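Local coordinates for flagellar biosynthetic protein FliP (Thermotoga maritima MSB8, PDB 5H72), which probably takes part in flagellum-specific protein transport as a membrane protein of the export gate, represented here by its periplasmic domain, at residues D44-L49 against N65-P70. Numbering follows the deposited sequence.
Sequences DNVFML and NAVLIP
Val67 is the bump in this helix pair, and the hollow it fills lies between Val46 and Leu49, one turn apart on the facing helix. Its CG1 does the touching. With that methyl anti to the backbone N (chi1 168°), Val67 CG1 reaches across to lie 3.5 Å from Val46 O. On one flank Val67 CG1 meets Val46 CG1 at 3.9 Å, the two valines crossing at about a right angle; on the other it comes within 4.0 Å of Leu49 CB. A branch that slips between two side chains and down to the backbone goes with a close approach: the axes of these two short segments come to 8.7 Å, with their N-to-C directions 138° apart.

Leu49 answers from its own side. Its CB bond points at the partner helix, and Leu49 CD2 slides obliquely against the ring of Pro70, 3.7 Å from Pro70 CB and 3.8 Å from Val67 O. At the other border Leu68 starts out facing away, yet its tip bends back, and Leu68 CD1 makes a looser contact with Val46 CG2 at 4.3 Å. The side chains meet one another through apolar contacts, and two of their methyls also lie against backbone carbonyl oxygens.

The pair joins helix 43-52 to the start of helix 65-80, near the middle of this small helical periplasmic domain. Helix 17-39 closes over it through Leu37, which touches both Val46 and Leu68; Ile57, Ile60 and Ala63 of the connecting loop pack on Val46, and Ile55 on Val67. Ala71 continues the interface along helix 65-80, and Phe22 of a second subunit packs on Pro70.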
loop_
_atom_site.group_PDB
_atom_site.type_symbol
_atom_site.label_atom_id
_atom_site.label_comp_id
_atom_site.label_asym_id
_atom_site.label_seq_id
_atom_site.Cartn_x
_atom_site.Cartn_y
_atom_site.Cartn_z
ATOM N N ASP A 44 -10.700 -11.047 16.496
ATOM C CA ASP A 44 -10.606 -12.500 16.396
ATOM C C ASP A 44 -9.680 -12.940 15.274
ATOM O O ASP A 44 -8.988 -13.955 15.407
ATOM C CB ASP A 44 -11.992 -13.125 16.206
ATOM C CG ASP A 44 -12.715 -13.353 17.530
ATOM O OD1 ASP A 44 -12.031 -13.478 18.572
ATOM O OD2 ASP A 44 -13.964 -13.412 17.528
ATOM N N ASN A 45 -9.655 -12.185 14.177
ATOM C CA ASN A 45 -8.735 -12.485 13.077
ATOM C C ASN A 45 -7.307 -12.610 13.572
ATOM O O ASN A 45 -6.586 -13.521 13.173
ATOM C CB ASN A 45 -8.794 -11.413 11.987
ATOM C CG ASN A 45 -10.120 -11.384 11.266
ATOM O OD1 ASN A 45 -10.915 -12.320 11.362
ATOM N ND2 ASN A 45 -10.364 -10.312 10.526
ATOM N N VAL A 46 -6.906 -11.698 14.448
ATOM C CA VAL A 46 -5.557 -11.723 14.990
ATOM C C VAL A 46 -5.318 -12.986 15.793
ATOM O O VAL A 46 -4.361 -13.719 15.539
ATOM C CB VAL A 46 -5.287 -10.521 15.885
ATOM C CG1 VAL A 46 -3.867 -10.572 16.413
ATOM C CG2 VAL A 46 -5.562 -9.226 15.136
ATOM N N PHE A 47 -6.199 -13.237 16.757
ATOM C CA PHE A 47 -6.111 -14.425 17.608
ATOM C C PHE A 47 -6.159 -15.719 16.806
ATOM O O PHE A 47 -5.399 -16.647 17.077
ATOM C CB PHE A 47 -7.232 -14.413 18.650
ATOM C CG PHE A 47 -7.074 -13.339 19.677
ATOM C CD1 PHE A 47 -6.000 -13.358 20.551
ATOM C CD2 PHE A 47 -7.982 -12.306 19.765
ATOM C CE1 PHE A 47 -5.835 -12.368 21.499
ATOM C CE2 PHE A 47 -7.821 -11.311 20.713
ATOM C CZ PHE A 47 -6.742 -11.343 21.579
ATOM N N MET A 48 -7.040 -15.774 15.812
ATOM C CA MET A 48 -7.140 -16.958 14.970
ATOM C C MET A 48 -5.829 -17.204 14.239
ATOM O O MET A 48 -5.306 -18.315 14.256
ATOM C CB MET A 48 -8.290 -16.825 13.969
ATOM C CG MET A 48 -8.271 -17.904 12.888
ATOM S SD MET A 48 -9.491 -17.696 11.564
ATOM C CE MET A 48 -8.894 -16.228 10.725
ATOM N N LEU A 49 -5.294 -16.162 13.608
ATOM C CA LEU A 49 -4.050 -16.289 12.855
ATOM C C LEU A 49 -2.882 -16.610 13.780
ATOM O O LEU A 49 -1.944 -17.301 13.384
ATOM C CB LEU A 49 -3.763 -15.012 12.059
ATOM C CG LEU A 49 -4.145 -15.012 10.574
ATOM C CD1 LEU A 49 -5.447 -15.739 10.330
ATOM C CD2 LEU A 49 -4.250 -13.592 10.036
ATOM N N ASN A 65 3.891 -8.280 13.136
ATOM C CA ASN A 65 3.309 -7.822 11.887
ATOM C C ASN A 65 2.937 -8.977 10.954
ATOM O O ASN A 65 1.994 -8.863 10.176
ATOM C CB ASN A 65 4.258 -6.846 11.193
ATOM C CG ASN A 65 4.256 -5.472 11.844
ATOM O OD1 ASN A 65 3.282 -5.077 12.486
ATOM N ND2 ASN A 65 5.346 -4.740 11.681
ATOM N N ALA A 66 3.646 -10.099 11.050
ATOM C CA ALA A 66 3.342 -11.267 10.214
ATOM C C ALA A 66 1.947 -11.817 10.485
ATOM O O ALA A 66 1.374 -12.524 9.646
ATOM C CB ALA A 66 4.380 -12.363 10.425
ATOM N N VAL A 67 1.413 -11.497 11.658
ATOM C CA VAL A 67 0.068 -11.882 12.037
ATOM C C VAL A 67 -0.872 -10.699 11.896
ATOM O O VAL A 67 -1.977 -10.818 11.359
ATOM C CB VAL A 67 0.022 -12.396 13.512
ATOM C CG1 VAL A 67 -1.405 -12.510 14.010
ATOM C CG2 VAL A 67 0.753 -13.719 13.640
ATOM N N LEU A 68 -0.428 -9.550 12.396
ATOM C CA LEU A 68 -1.271 -8.358 12.456
ATOM C C LEU A 68 -1.706 -7.892 11.063
ATOM O O LEU A 68 -2.876 -7.624 10.833
ATOM C CB LEU A 68 -0.543 -7.233 13.188
ATOM C CG LEU A 68 -1.322 -5.957 13.537
ATOM C CD1 LEU A 68 -2.547 -6.271 14.399
ATOM C CD2 LEU A 68 -0.410 -4.961 14.243
ATOM N N ILE A 69 -0.766 -7.826 10.130
ATOM C CA ILE A 69 -1.075 -7.317 8.798
ATOM C C ILE A 69 -2.071 -8.205 8.037
ATOM O O ILE A 69 -3.037 -7.683 7.484
ATOM C CB ILE A 69 0.226 -7.115 7.968
ATOM C CG1 ILE A 69 1.088 -6.045 8.632
ATOM C CG2 ILE A 69 -0.103 -6.701 6.548
ATOM C CD1 ILE A 69 2.435 -5.901 8.014
ATOM N N PRO A 70 -1.863 -9.542 8.011
ATOM C CA PRO A 70 -2.892 -10.359 7.350
ATOM C C PRO A 70 -4.270 -10.275 8.020
ATOM O O PRO A 70 -5.286 -10.278 7.320
ATOM C CB PRO A 70 -2.330 -11.782 7.451
ATOM C CG PRO A 70 -0.884 -11.617 7.625
ATOM C CD PRO A 70 -0.704 -10.361 8.418
#